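Local coordinates for protein putative succinylglutamate desuccinylase / aspartoacylase (Shewanella amazonensis, PDB 3FMC) that probably acts as a zinc-dependent hydrolase of the succinylglutamate desuccinylase/aspartoacylase family, cleaving ester or related bonds, at residues E46-A51 against E247-D252; L169-G174 against L239-G244; N50-Q55 against L255-G260; Q39-G44 against V72-P77. All blocks are in the same frame, centred on the assembly; numbering follows the deposited sequence.

Interaction 1: residues E46-A51 against E247-D252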
loop_
_atom_site.group_PDB
_atom_site.type_symbol
_atom_site.label_atom_id
_atom_site.label_comp_id
_atom_site.label_asym_id
_atom_site.label_seq_id
_atom_site.Cartn_x
_atom_site.Cartn_y
_atom_site.Cartn_z
ATOM N N GLU C 46 -11.200 -11.486 5.156
ATOM C CA GLU C 46 -12.467 -12.245 5.283
ATOM C C GLU C 46 -12.412 -13.181 6.468
ATOM O O GLU C 46 -12.546 -14.380 6.329
ATOM C CB GLU C 46 -12.762 -12.936 3.935
ATOM C CG GLU C 46 -12.885 -11.904 2.768
ATOM C CD GLU C 46 -13.206 -12.494 1.447
ATOM O OE1 GLU C 46 -13.452 -13.744 1.373
ATOM O OE2 GLU C 46 -13.261 -11.701 0.439
ATOM N N VAL C 47 -12.250 -12.578 7.641
ATOM C CA VAL C 47 -11.934 -13.305 8.859
ATOM C C VAL C 47 -13.109 -14.023 9.514
ATOM O O VAL C 47 -12.895 -14.899 10.310
ATOM C CB VAL C 47 -11.169 -12.401 9.878
ATOM C CG1 VAL C 47 -9.768 -11.975 9.287
ATOM C CG2 VAL C 47 -11.981 -11.167 10.323
ATOM N N GLN C 48 -14.353 -13.676 9.166
ATOM C CA GLN C 48 -15.488 -14.324 9.828
ATOM C C GLN C 48 -15.509 -15.842 9.642
ATOM O O GLN C 48 -16.025 -16.584 10.491
ATOM C CB GLN C 48 -16.791 -13.663 9.352
ATOM C CG GLN C 48 -18.097 -14.332 9.906
ATOM C CD GLN C 48 -18.392 -14.015 11.324
ATOM O OE1 GLN C 48 -17.516 -13.660 12.120
ATOM N NE2 GLN C 48 -19.651 -14.184 11.686
ATOM N N GLY C 49 -14.962 -16.335 8.531
ATOM C CA GLY C 49 -14.882 -17.762 8.288
ATOM C C GLY C 49 -14.141 -18.540 9.371
ATOM O O GLY C 49 -14.441 -19.712 9.598
ATOM N N ASN C 50 -13.197 -17.896 10.048
ATOM C CA ASN C 50 -12.510 -18.514 11.189
ATOM C C ASN C 50 -13.501 -18.728 12.347
ATOM O O ASN C 50 -13.468 -19.775 13.048
ATOM C CB ASN C 50 -11.337 -17.647 11.666
ATOM C CG ASN C 50 -10.273 -17.491 10.581
ATOM O OD1 ASN C 50 -9.833 -18.477 10.033
ATOM N ND2 ASN C 50 -9.943 -16.258 10.215
ATOM N N ALA C 51 -14.352 -17.730 12.561
ATOM C CA ALA C 51 -15.369 -17.784 13.628
ATOM C C ALA C 51 -16.365 -18.880 13.285
ATOM O O ALA C 51 -16.866 -19.593 14.199
ATOM C CB ALA C 51 -16.105 -16.388 13.783
ATOM N N GLU C 247 -13.661 -7.959 7.527
ATOM C CA GLU C 247 -13.057 -7.219 8.634
ATOM C C GLU C 247 -13.904 -7.202 9.907
ATOM O O GLU C 247 -14.006 -6.177 10.609
ATOM C CB GLU C 247 -12.795 -5.765 8.195
ATOM C CG GLU C 247 -11.721 -5.622 7.159
ATOM C CD GLU C 247 -10.350 -5.966 7.734
ATOM O OE1 GLU C 247 -10.234 -6.252 8.968
ATOM O OE2 GLU C 247 -9.418 -5.920 6.994
ATOM N N ARG C 248 -14.463 -8.367 10.209
ATOM C CA ARG C 248 -15.347 -8.497 11.331
ATOM C C ARG C 248 -15.407 -9.925 11.825
ATOM O O ARG C 248 -15.308 -10.870 11.036
ATOM C CB ARG C 248 -16.742 -8.096 10.891
ATOM C CG ARG C 248 -17.225 -8.887 9.745
ATOM C CD ARG C 248 -18.666 -8.614 9.410
ATOM N NE ARG C 248 -19.604 -9.472 10.109
ATOM C CZ ARG C 248 -19.973 -10.702 9.742
ATOM N NH1 ARG C 248 -19.469 -11.317 8.663
ATOM N NH2 ARG C 248 -20.884 -11.319 10.492
ATOM N N ILE C 249 -15.571 -10.050 13.142
ATOM C CA ILE C 249 -15.777 -11.336 13.821
ATOM C C ILE C 249 -17.073 -11.121 14.608
ATOM O O ILE C 249 -17.198 -10.125 15.310
ATOM C CB ILE C 249 -14.670 -11.659 14.813
ATOM C CG1 ILE C 249 -13.349 -11.927 14.052
ATOM C CG2 ILE C 249 -15.042 -12.876 15.724
ATOM C CD1 ILE C 249 -13.351 -13.155 13.096
ATOM N N ASP C 250 -18.045 -11.992 14.384
ATOM C CA ASP C 250 -19.326 -11.956 15.117
ATOM C C ASP C 250 -19.642 -13.414 15.454
ATOM O O ASP C 250 -20.123 -14.180 14.643
ATOM C CB ASP C 250 -20.414 -11.281 14.306
ATOM C CG ASP C 250 -21.748 -11.244 15.012
ATOM O OD1 ASP C 250 -22.005 -12.080 15.877
ATOM O OD2 ASP C 250 -22.548 -10.367 14.680
ATOM N N LEU C 251 -19.309 -13.801 16.671
ATOM C CA LEU C 251 -19.454 -15.209 17.094
ATOM C C LEU C 251 -20.901 -15.702 17.076
ATOM O O LEU C 251 -21.177 -16.806 16.598
ATOM C CB LEU C 251 -18.777 -15.443 18.445
ATOM C CG LEU C 251 -17.246 -15.433 18.371
ATOM C CD1 LEU C 251 -16.648 -15.313 19.789
ATOM C CD2 LEU C 251 -16.805 -16.667 17.680
ATOM N N ASP C 252 -21.840 -14.864 17.479
ATOM C CA ASP C 252 -23.245 -15.285 17.415
ATOM C C ASP C 252 -23.692 -15.513 15.992
ATOM O O ASP C 252 -24.398 -16.489 15.681
ATOM C CB ASP C 252 -24.169 -14.225 18.018
ATOM C CG ASP C 252 -24.107 -14.178 19.520
ATOM O OD1 ASP C 252 -23.608 -15.135 20.136
ATOM O OD2 ASP C 252 -24.573 -13.168 20.070
HETATM O O HOH W 1 -15.175 -10.915 8.337
#

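Interaction 2: residues L169-G174 against L239-G244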
loop_
_atom_site.group_PDB
_atom_site.type_symbol
_atom_site.label_atom_id
_atom_site.label_comp_id
_atom_site.label_asym_id
_atom_site.label_seq_id
_atom_site.Cartn_x
_atom_site.Cartn_y
_atom_site.Cartn_z
ATOM N N LEU C 169 -16.133 -27.090 1.116
ATOM C CA LEU C 169 -16.803 -25.835 1.493
ATOM C C LEU C 169 -15.738 -24.749 1.695
ATOM O O LEU C 169 -14.903 -24.858 2.580
ATOM C CB LEU C 169 -17.626 -25.982 2.783
ATOM C CG LEU C 169 -18.655 -27.110 2.839
ATOM C CD1 LEU C 169 -19.311 -27.114 4.258
ATOM C CD2 LEU C 169 -19.640 -26.986 1.693
ATOM N N ASP C 170 -15.777 -23.723 0.855
ATOM C CA ASP C 170 -14.805 -22.591 0.905
ATOM C C ASP C 170 -15.545 -21.424 1.554
ATOM O O ASP C 170 -16.527 -20.934 1.021
ATOM C CB ASP C 170 -14.331 -22.263 -0.511
ATOM C CG ASP C 170 -13.058 -21.389 -0.539
ATOM O OD1 ASP C 170 -12.483 -21.153 0.536
ATOM O OD2 ASP C 170 -12.666 -20.929 -1.647
ATOM N N LEU C 171 -15.079 -21.021 2.716
ATOM C CA LEU C 171 -15.719 -19.959 3.465
ATOM C C LEU C 171 -15.068 -18.598 3.192
ATOM O O LEU C 171 -13.871 -18.357 3.520
ATOM C CB LEU C 171 -15.709 -20.243 4.956
ATOM C CG LEU C 171 -16.203 -21.631 5.389
ATOM C CD1 LEU C 171 -16.164 -21.692 6.903
ATOM C CD2 LEU C 171 -17.596 -21.931 4.859
ATOM N N HIS C 172 -15.907 -17.709 2.660
ATOM C CA HIS C 172 -15.544 -16.348 2.311
ATOM C C HIS C 172 -16.495 -15.341 2.973
ATOM O O HIS C 172 -17.421 -15.699 3.692
ATOM C CB HIS C 172 -15.591 -16.192 0.779
ATOM C CG HIS C 172 -14.478 -16.899 0.035
ATOM N ND1 HIS C 172 -13.411 -16.227 -0.544
ATOM C CD2 HIS C 172 -14.276 -18.214 -0.225
ATOM C CE1 HIS C 172 -12.606 -17.100 -1.127
ATOM N NE2 HIS C 172 -13.104 -18.314 -0.946
ATOM N N THR C 173 -16.215 -14.075 2.723
ATOM C CA THR C 173 -17.125 -12.975 3.022
ATOM C C THR C 173 -17.063 -12.011 1.836
ATOM O O THR C 173 -16.127 -12.046 1.035
ATOM C CB THR C 173 -16.810 -12.177 4.307
ATOM O OG1 THR C 173 -15.762 -11.217 4.091
ATOM C CG2 THR C 173 -16.467 -13.073 5.524
ATOM N N GLY C 174 -18.078 -11.153 1.755
ATOM C CA GLY C 174 -18.080 -10.032 0.836
ATOM C C GLY C 174 -17.497 -8.834 1.574
ATOM O O GLY C 174 -16.943 -8.980 2.658
ATOM N N LEU C 239 -18.917 -25.885 -2.802
ATOM C CA LEU C 239 -19.759 -24.700 -2.582
ATOM C C LEU C 239 -18.923 -23.607 -1.925
ATOM O O LEU C 239 -18.022 -23.904 -1.127
ATOM C CB LEU C 239 -20.881 -25.107 -1.629
ATOM C CG LEU C 239 -21.702 -26.286 -2.189
ATOM C CD1 LEU C 239 -22.000 -27.250 -1.114
ATOM C CD2 LEU C 239 -22.937 -25.758 -2.872
ATOM N N THR C 240 -19.253 -22.341 -2.218
ATOM C CA THR C 240 -18.548 -21.211 -1.622
ATOM C C THR C 240 -19.563 -20.392 -0.868
ATOM O O THR C 240 -20.515 -19.913 -1.442
ATOM C CB THR C 240 -17.819 -20.385 -2.718
ATOM O OG1 THR C 240 -16.950 -21.257 -3.460
ATOM C CG2 THR C 240 -17.041 -19.223 -2.137
ATOM N N LEU C 241 -19.349 -20.261 0.425
ATOM C CA LEU C 241 -20.225 -19.526 1.289
ATOM C C LEU C 241 -19.623 -18.154 1.560
ATOM O O LEU C 241 -18.502 -18.066 2.010
ATOM C CB LEU C 241 -20.432 -20.309 2.597
ATOM C CG LEU C 241 -21.246 -21.655 2.573
ATOM C CD1 LEU C 241 -20.697 -22.765 1.760
ATOM C CD2 LEU C 241 -21.521 -22.065 4.073
ATOM N N GLU C 242 -20.383 -17.091 1.243
ATOM C CA GLU C 242 -19.964 -15.690 1.409
ATOM C C GLU C 242 -20.769 -15.196 2.591
ATOM O O GLU C 242 -21.925 -14.745 2.456
ATOM C CB GLU C 242 -20.283 -14.883 0.139
ATOM C CG GLU C 242 -19.715 -15.415 -1.181
ATOM C CD GLU C 242 -18.244 -15.024 -1.430
ATOM O OE1 GLU C 242 -17.824 -13.952 -0.974
ATOM O OE2 GLU C 242 -17.549 -15.803 -2.102
ATOM N N LEU C 243 -20.167 -15.303 3.762
ATOM C CA LEU C 243 -20.841 -15.071 5.044
ATOM C C LEU C 243 -20.816 -13.672 5.633
ATOM O O LEU C 243 -20.285 -13.430 6.705
ATOM C CB LEU C 243 -20.312 -16.119 6.036
ATOM C CG LEU C 243 -20.603 -17.579 5.561
ATOM C CD1 LEU C 243 -20.038 -18.603 6.498
ATOM C CD2 LEU C 243 -22.149 -17.834 5.368
ATOM N N GLY C 244 -21.463 -12.746 4.955
ATOM C CA GLY C 244 -21.565 -11.384 5.474
ATOM C C GLY C 244 -20.381 -10.531 5.089
ATOM O O GLY C 244 -19.764 -10.737 4.039
HETATM O O HOH W 2 -14.287 -20.919 -3.862
HETATM O O HOH W 3 -14.755 -13.445 -1.853
#

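Interaction 3: residues N50-Q55 against L255-G260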
loop_
_atom_site.group_PDB
_atom_site.type_symbol
_atom_site.label_atom_id
_atom_site.label_comp_id
_atom_site.label_asym_id
_atom_site.label_seq_id
_atom_site.Cartn_x
_atom_site.Cartn_y
_atom_site.Cartn_z
ATOM N N ASN C 50 -13.197 -17.896 10.048
ATOM C CA ASN C 50 -12.510 -18.514 11.189
ATOM C C ASN C 50 -13.501 -18.728 12.347
ATOM O O ASN C 50 -13.468 -19.775 13.048
ATOM C CB ASN C 50 -11.337 -17.647 11.666
ATOM C CG ASN C 50 -10.273 -17.491 10.581
ATOM O OD1 ASN C 50 -9.833 -18.477 10.033
ATOM N ND2 ASN C 50 -9.943 -16.258 10.215
ATOM N N ALA C 51 -14.352 -17.730 12.561
ATOM C CA ALA C 51 -15.369 -17.784 13.628
ATOM C C ALA C 51 -16.365 -18.880 13.285
ATOM O O ALA C 51 -16.866 -19.593 14.199
ATOM C CB ALA C 51 -16.105 -16.388 13.783
ATOM N N VAL C 52 -16.649 -19.035 11.994
ATOM C CA VAL C 52 -17.570 -20.118 11.552
ATOM C C VAL C 52 -16.951 -21.510 11.803
ATOM O O VAL C 52 -17.616 -22.447 12.305
ATOM C CB VAL C 52 -18.078 -19.915 10.100
ATOM C CG1 VAL C 52 -18.921 -21.118 9.655
ATOM C CG2 VAL C 52 -18.883 -18.598 9.959
ATOM N N ILE C 53 -15.669 -21.664 11.464
ATOM C CA ILE C 53 -14.958 -22.914 11.696
ATOM C C ILE C 53 -14.899 -23.199 13.203
ATOM O O ILE C 53 -15.158 -24.340 13.663
ATOM C CB ILE C 53 -13.563 -22.920 11.015
ATOM C CG1 ILE C 53 -13.735 -23.062 9.483
ATOM C CG2 ILE C 53 -12.662 -24.021 11.554
ATOM C CD1 ILE C 53 -12.407 -23.103 8.665
ATOM N N TYR C 54 -14.619 -22.168 13.977
ATOM C CA TYR C 54 -14.573 -22.301 15.423
ATOM C C TYR C 54 -15.917 -22.868 15.949
ATOM O O TYR C 54 -15.953 -23.858 16.665
ATOM C CB TYR C 54 -14.314 -20.936 16.049
ATOM C CG TYR C 54 -14.424 -20.934 17.552
ATOM C CD1 TYR C 54 -13.401 -21.484 18.340
ATOM C CD2 TYR C 54 -15.536 -20.398 18.190
ATOM C CE1 TYR C 54 -13.493 -21.507 19.695
ATOM C CE2 TYR C 54 -15.630 -20.422 19.555
ATOM C CZ TYR C 54 -14.607 -20.985 20.305
ATOM O OH TYR C 54 -14.682 -20.978 21.668
ATOM N N GLN C 55 -17.008 -22.195 15.623
ATOM C CA GLN C 55 -18.321 -22.616 16.114
ATOM C C GLN C 55 -18.682 -24.002 15.605
ATOM O O GLN C 55 -19.267 -24.790 16.363
ATOM C CB GLN C 55 -19.411 -21.616 15.745
ATOM C CG GLN C 55 -19.279 -20.221 16.384
ATOM C CD GLN C 55 -19.599 -20.191 17.836
ATOM O OE1 GLN C 55 -19.397 -21.168 18.526
ATOM N NE2 GLN C 55 -20.021 -19.060 18.325
ATOM N N LEU C 255 -22.317 -18.741 14.638
ATOM C CA LEU C 255 -23.063 -19.912 15.134
ATOM C C LEU C 255 -24.214 -20.252 14.178
ATOM O O LEU C 255 -24.429 -21.422 13.835
ATOM C CB LEU C 255 -23.559 -19.668 16.555
ATOM C CG LEU C 255 -24.192 -20.892 17.249
ATOM C CD1 LEU C 255 -23.280 -22.195 17.235
ATOM C CD2 LEU C 255 -24.612 -20.424 18.643
ATOM N N GLU C 256 -24.964 -19.245 13.757
ATOM C CA GLU C 256 -26.042 -19.450 12.779
ATOM C C GLU C 256 -25.516 -20.095 11.505
ATOM O O GLU C 256 -26.088 -21.051 10.981
ATOM C CB GLU C 256 -26.739 -18.112 12.450
ATOM C CG GLU C 256 -27.501 -18.134 11.117
ATOM C CD GLU C 256 -28.291 -16.871 10.848
ATOM O OE1 GLU C 256 -29.198 -16.577 11.650
ATOM O OE2 GLU C 256 -28.033 -16.202 9.812
ATOM N N ASP C 257 -24.396 -19.584 11.003
ATOM C CA ASP C 257 -23.812 -20.146 9.790
ATOM C C ASP C 257 -23.427 -21.627 10.012
ATOM O O ASP C 257 -23.671 -22.497 9.169
ATOM C CB ASP C 257 -22.545 -19.372 9.408
ATOM C CG ASP C 257 -22.806 -17.912 9.155
ATOM O OD1 ASP C 257 -23.935 -17.544 8.715
ATOM O OD2 ASP C 257 -21.883 -17.110 9.401
ATOM N N ALA C 258 -22.790 -21.896 11.143
ATOM C CA ALA C 258 -22.361 -23.273 11.472
ATOM C C ALA C 258 -23.577 -24.219 11.557
ATOM O O ALA C 258 -23.522 -25.373 11.102
ATOM C CB ALA C 258 -21.593 -23.258 12.789
ATOM N N GLU C 259 -24.698 -23.703 12.066
ATOM C CA GLU C 259 -25.926 -24.521 12.195
ATOM C C GLU C 259 -26.477 -24.894 10.822
ATOM O O GLU C 259 -26.944 -26.021 10.582
ATOM C CB GLU C 259 -26.932 -23.808 13.098
ATOM C CG GLU C 259 -26.529 -23.841 14.573
ATOM C CD GLU C 259 -27.380 -22.896 15.450
ATOM O OE1 GLU C 259 -28.183 -22.099 14.909
ATOM O OE2 GLU C 259 -27.220 -22.922 16.684
ATOM N N GLY C 260 -26.370 -23.980 9.867
ATOM C CA GLY C 260 -26.748 -24.284 8.491
ATOM C C GLY C 260 -25.859 -25.328 7.847
ATOM O O GLY C 260 -26.325 -26.217 7.169
#

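Interaction 4: residues Q39-G44 against V72-P77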
loop_
_atom_site.group_PDB
_atom_site.type_symbol
_atom_site.label_atom_id
_atom_site.label_comp_id
_atom_site.label_asym_id
_atom_site.label_seq_id
_atom_site.Cartn_x
_atom_site.Cartn_y
_atom_site.Cartn_z
ATOM N N GLN C 39 -12.403 -24.806 4.406
ATOM C CA GLN C 39 -11.338 -23.806 4.602
ATOM C C GLN C 39 -11.925 -22.409 4.731
ATOM O O GLN C 39 -13.028 -22.146 4.291
ATOM C CB GLN C 39 -10.274 -23.843 3.498
ATOM C CG GLN C 39 -10.765 -23.459 2.113
ATOM C CD GLN C 39 -9.719 -23.533 1.063
ATOM O OE1 GLN C 39 -8.780 -24.307 1.163
ATOM N NE2 GLN C 39 -9.859 -22.697 0.043
ATOM N N ALA C 40 -11.141 -21.511 5.328
ATOM C CA ALA C 40 -11.541 -20.131 5.549
ATOM C C ALA C 40 -10.336 -19.216 5.399
ATOM O O ALA C 40 -9.197 -19.625 5.697
ATOM C CB ALA C 40 -12.082 -19.934 6.983
ATOM N N ASN C 41 -10.640 -17.975 5.044
ATOM C CA ASN C 41 -9.702 -16.811 5.165
ATOM C C ASN C 41 -8.559 -16.875 4.142
ATOM O O ASN C 41 -7.405 -16.458 4.418
ATOM C CB ASN C 41 -9.197 -16.743 6.640
ATOM C CG ASN C 41 -8.757 -15.344 7.134
ATOM O OD1 ASN C 41 -8.220 -15.245 8.255
ATOM N ND2 ASN C 41 -9.013 -14.281 6.368
ATOM N N VAL C 42 -8.865 -17.440 2.968
ATOM C CA VAL C 42 -7.932 -17.406 1.845
ATOM C C VAL C 42 -7.751 -15.928 1.464
ATOM O O VAL C 42 -6.632 -15.481 1.119
ATOM C CB VAL C 42 -8.384 -18.327 0.665
ATOM C CG1 VAL C 42 -7.581 -18.033 -0.641
ATOM C CG2 VAL C 42 -8.154 -19.830 1.019
ATOM N N HIS C 43 -8.850 -15.163 1.506
ATOM C CA HIS C 43 -8.787 -13.689 1.385
ATOM C C HIS C 43 -8.611 -13.135 2.801
ATOM O O HIS C 43 -9.475 -13.330 3.696
ATOM C CB HIS C 43 -10.004 -13.091 0.715
ATOM C CG HIS C 43 -10.100 -13.367 -0.740
ATOM N ND1 HIS C 43 -11.267 -13.778 -1.325
ATOM C CD2 HIS C 43 -9.180 -13.303 -1.737
ATOM C CE1 HIS C 43 -11.086 -13.910 -2.629
ATOM N NE2 HIS C 43 -9.819 -13.655 -2.903
ATOM N N GLY C 44 -7.455 -12.510 3.038
ATOM C CA GLY C 44 -7.033 -12.070 4.391
ATOM C C GLY C 44 -8.020 -11.267 5.246
ATOM O O GLY C 44 -8.051 -11.393 6.464
ATOM N N VAL C 72 -9.638 -26.078 7.813
ATOM C CA VAL C 72 -8.431 -25.260 7.622
ATOM C C VAL C 72 -8.777 -23.767 7.789
ATOM O O VAL C 72 -9.066 -23.084 6.822
ATOM C CB VAL C 72 -7.752 -25.547 6.255
ATOM C CG1 VAL C 72 -6.363 -24.800 6.129
ATOM C CG2 VAL C 72 -7.552 -27.058 6.016
ATOM N N PRO C 73 -8.792 -23.286 9.030
ATOM C CA PRO C 73 -8.971 -21.849 9.286
ATOM C C PRO C 73 -7.614 -21.183 8.968
ATOM O O PRO C 73 -6.589 -21.872 8.812
ATOM C CB PRO C 73 -9.269 -21.780 10.777
ATOM C CG PRO C 73 -8.511 -22.979 11.338
ATOM C CD PRO C 73 -8.578 -24.056 10.277
ATOM N N LEU C 74 -7.609 -19.864 8.831
ATOM C CA LEU C 74 -6.361 -19.129 8.657
ATOM C C LEU C 74 -5.561 -19.676 7.499
ATOM O O LEU C 74 -4.330 -19.882 7.581
ATOM C CB LEU C 74 -5.570 -19.152 9.987
ATOM C CG LEU C 74 -6.261 -18.634 11.245
ATOM C CD1 LEU C 74 -5.554 -19.072 12.531
ATOM C CD2 LEU C 74 -6.511 -17.103 11.226
ATOM N N ALA C 75 -6.268 -19.876 6.397
ATOM C CA ALA C 75 -5.685 -20.615 5.264
ATOM C C ALA C 75 -4.636 -19.846 4.426
ATOM O O ALA C 75 -4.007 -20.440 3.567
ATOM C CB ALA C 75 -6.778 -21.211 4.334
ATOM N N ASN C 76 -4.438 -18.566 4.713
ATOM C CA ASN C 76 -3.471 -17.746 3.969
ATOM C C ASN C 76 -2.786 -16.746 4.886
ATOM O O ASN C 76 -3.091 -15.554 4.861
ATOM C CB ASN C 76 -4.197 -17.053 2.826
ATOM C CG ASN C 76 -3.267 -16.189 1.965
ATOM O OD1 ASN C 76 -2.040 -16.299 2.058
ATOM N ND2 ASN C 76 -3.849 -15.363 1.114
ATOM N N PRO C 77 -1.810 -17.217 5.689
ATOM C CA PRO C 77 -1.204 -16.278 6.629
ATOM C C PRO C 77 -0.539 -15.038 5.978
ATOM O O PRO C 77 -0.582 -13.945 6.549
ATOM C CB PRO C 77 -0.208 -17.159 7.430
ATOM C CG PRO C 77 0.040 -18.335 6.542
ATOM C CD PRO C 77 -1.245 -18.586 5.828
#

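Interaction 1: residues E46-A51 against E247-D252
Gln48 and Ile249 bring their CA atoms to 5.0 Å and Ala51 and Leu251 theirs to 5.9 Å, which lays the first turn of helix 48-60 alongside the loop that leads into helix 251-267. Asp250 is the N-cap of that second helix, its OD1 accepting the N-H of Asp253, and the contact therefore joins two helix starts in the catalytic domain. Glu46, just ahead of the first helix, is one corner of a possible empty metal site with His43 and His172, consistent with the zinc dependence expected of the family. The main polar link is the primary amide of Gln48, which uses both its ends on the backbone of one residue: OE1 accepts from Asp250 N at 2.9 Å and NE2 donates to Asp250 O at 3.0 Å. Both bonds are nearly straight, at 165° and 163°, and together they fix the rotation of the amide. The chain reaches there with CG anti to the backbone N (chi1 176°) and a bend at chi2. In one of its two conformers, and so less certainly, the Arg248 guanidinium has the Gln48 amide over one face, offset toward the rim and with the planes tilted well apart; its NH1 bonds to Ser245 O and Leu243 O, and NH2 forms a salt bridge with Asp253. On the apolar side, Val47 and Ile249 cross at about a right angle, Val47 CG2 to Ile249 CD1 3.7 Å, while Ala51 CB meets Leu251 CD2 at 4.0 Å. Val301 of the second subunit packs on Ile249. A water bridges the two backbones, accepting from Gln48 N at 3.0 Å and donating to Arg248 O at 2.7 Å.

Interaction 2: residues L169-G174 against L239-G244
His172 stands beside Glu242 and Thr240, and its side chain can be followed outward from CB. CB lies 3.5 Å from Glu242 OE2, the two side chains running side by side in the same direction with ring and carboxylate planes 26° apart. With CG anti to the carbonyl carbon (chi1 -72°), the ring brings CD2 to 3.5 Å from the Thr240 CG2 methyl, which approaches obliquely. ND1, on the other side of the ring, makes a weak hydrogen bond with Glu46 OE1. At the tip, NE2 donates to Asp170 OD2 at 2.7 Å; the oxygen lies in the ring plane but is met from above the carboxylate plane. This His-carboxylate bond joins two residues of strand 167-174, which pairs in parallel with strand 237-243 in the middle of the chain. Their register is fixed by alternating backbone bonds, among them Asp170 N to Leu239 O at 3.0 Å and His172 N to Leu241 O at 2.7 Å. With a leucine in place of His172, Asp170 OD2 would probably be left without its ring N-H, and the possible metal site shared with His43 and Glu46 would lose ND1. The opposite face of the pair is apolar: Leu169 CD2 rests on Leu239 CD1 at 3.7 Å and Leu171 CD2 on Leu241 CB at 4.0 Å, beneath helices 48-60 and 251-267. On the histidine face, a water donates to both Asp170 OD2 and Thr240 OG1, whose hydroxyl is also hydrogen-bonded to Asp211.

Interaction 3: residues N50-Q55 against L255-G260
Val52 and Gln55 pack against Leu255, Asp257 and Ala258 in a helix-helix contact between 48-60 and 251-267, two helices that lie against the same leucine-lined face of the central strands. The local axes come within 8.2 Å and cross at -61°, an approach consistent with the small side chain of Ala258, whose CB lies 4.0 Å from Gln55 CB. Val52 and Asp257 meet at about a right angle: Val52 CG2 touches Asp257 CB at 3.8 Å and comes within 3.4 Å of Asp257 OD2. Leu243, from the strand beneath, touches both of them. Gln55 CG, anti to the carbonyl carbon (chi1 -65°), lies 3.8 Å from Leu255 N; the bend at chi2 (-73°) then brings NE2 to 4.0 Å from Leu255 CB. That same NE2 donates to Leu251 O in the first turn of the other helix. An alanine at Gln55 keeps the CB contact, but Leu251 O would probably lose this donor and a gap would be likely to open beside Leu255. No hydrogen bond joins 50-55 to 255-260 directly. The polar groups find partners beyond them, Asp257 OD1 in a salt bridge with Lys179, which implies that the interface proper is held by van der Waals contact and shape.

Interaction 4: residues Q39-G44 against V72-P77
Gln39 and Val72 form a parallel beta bridge, CA to CA 4.4 Å, at the place where strands 36-40 and 69-72 end side by side and both chains leave the sheet of the catalytic domain as loops. The loop after Ala40 carries His43, one member of the possible empty metal site with Glu46 and His172. Backbone hydrogen bonds come first: Ala40 N donates to Val72 O at 3.0 Å, and Ala40 O accepts from Ala75 N at 3.0 Å. The second of these skips Leu74, which takes a left-handed backbone conformation (phi 54°), as does Asn41 opposite it. Apolar contacts are few and small. Val42 CG2 touches Ala75 CB at 3.8 Å, and Gln39 CB faces Val72 CB at 4.1 Å; Leu158 of helix 150-163 packs on both Gln39 and Val42. Side-chain amides supply the rest. Asn41 runs alongside Leu74, its OD1 being the atom that approaches Leu74 CD2. Asn41 ND2 donates to His43 O at 2.9 Å and to Gly44 O at 3.0 Å, meeting both from above their carbonyl planes, while its OD1 accepts from Asn50 on helix 48-60; these bonds hold the amide and probably help to fix the course of the loop around His43. Asn76, the N-cap of helix 77-80, extends its CG anti to the backbone N (chi1 -179°) and turns OD1 to Gly79 N in a weak bond. Its ND2 reaches across to Val42 O at 2.8 Å, a nearly straight bond (170°) that lies in both the amide and the carbonyl plane.

In the fold
From the N terminus, interaction 4 closes first: residues 39-44 leave their strand, the chain passes through helix 48-60, and the loop of residues 72-77 returns beside them. Interactions 1 and 3 start within that loop, from overlapping parts of helix 48-60, and close some 200 residues later on helix 251-267; both therefore cross interaction 4. Interaction 2, which joins neighbouring strands 167-174 and 237-243, opens after interaction 4 has closed and is nested inside the long loops of 1 and 3. Asn50 links helix 48-60 to Asn41 and Leu74, and Glu46 reaches Thr173, so the four contacts tie the helix pair, the central strands and the possible metal site together.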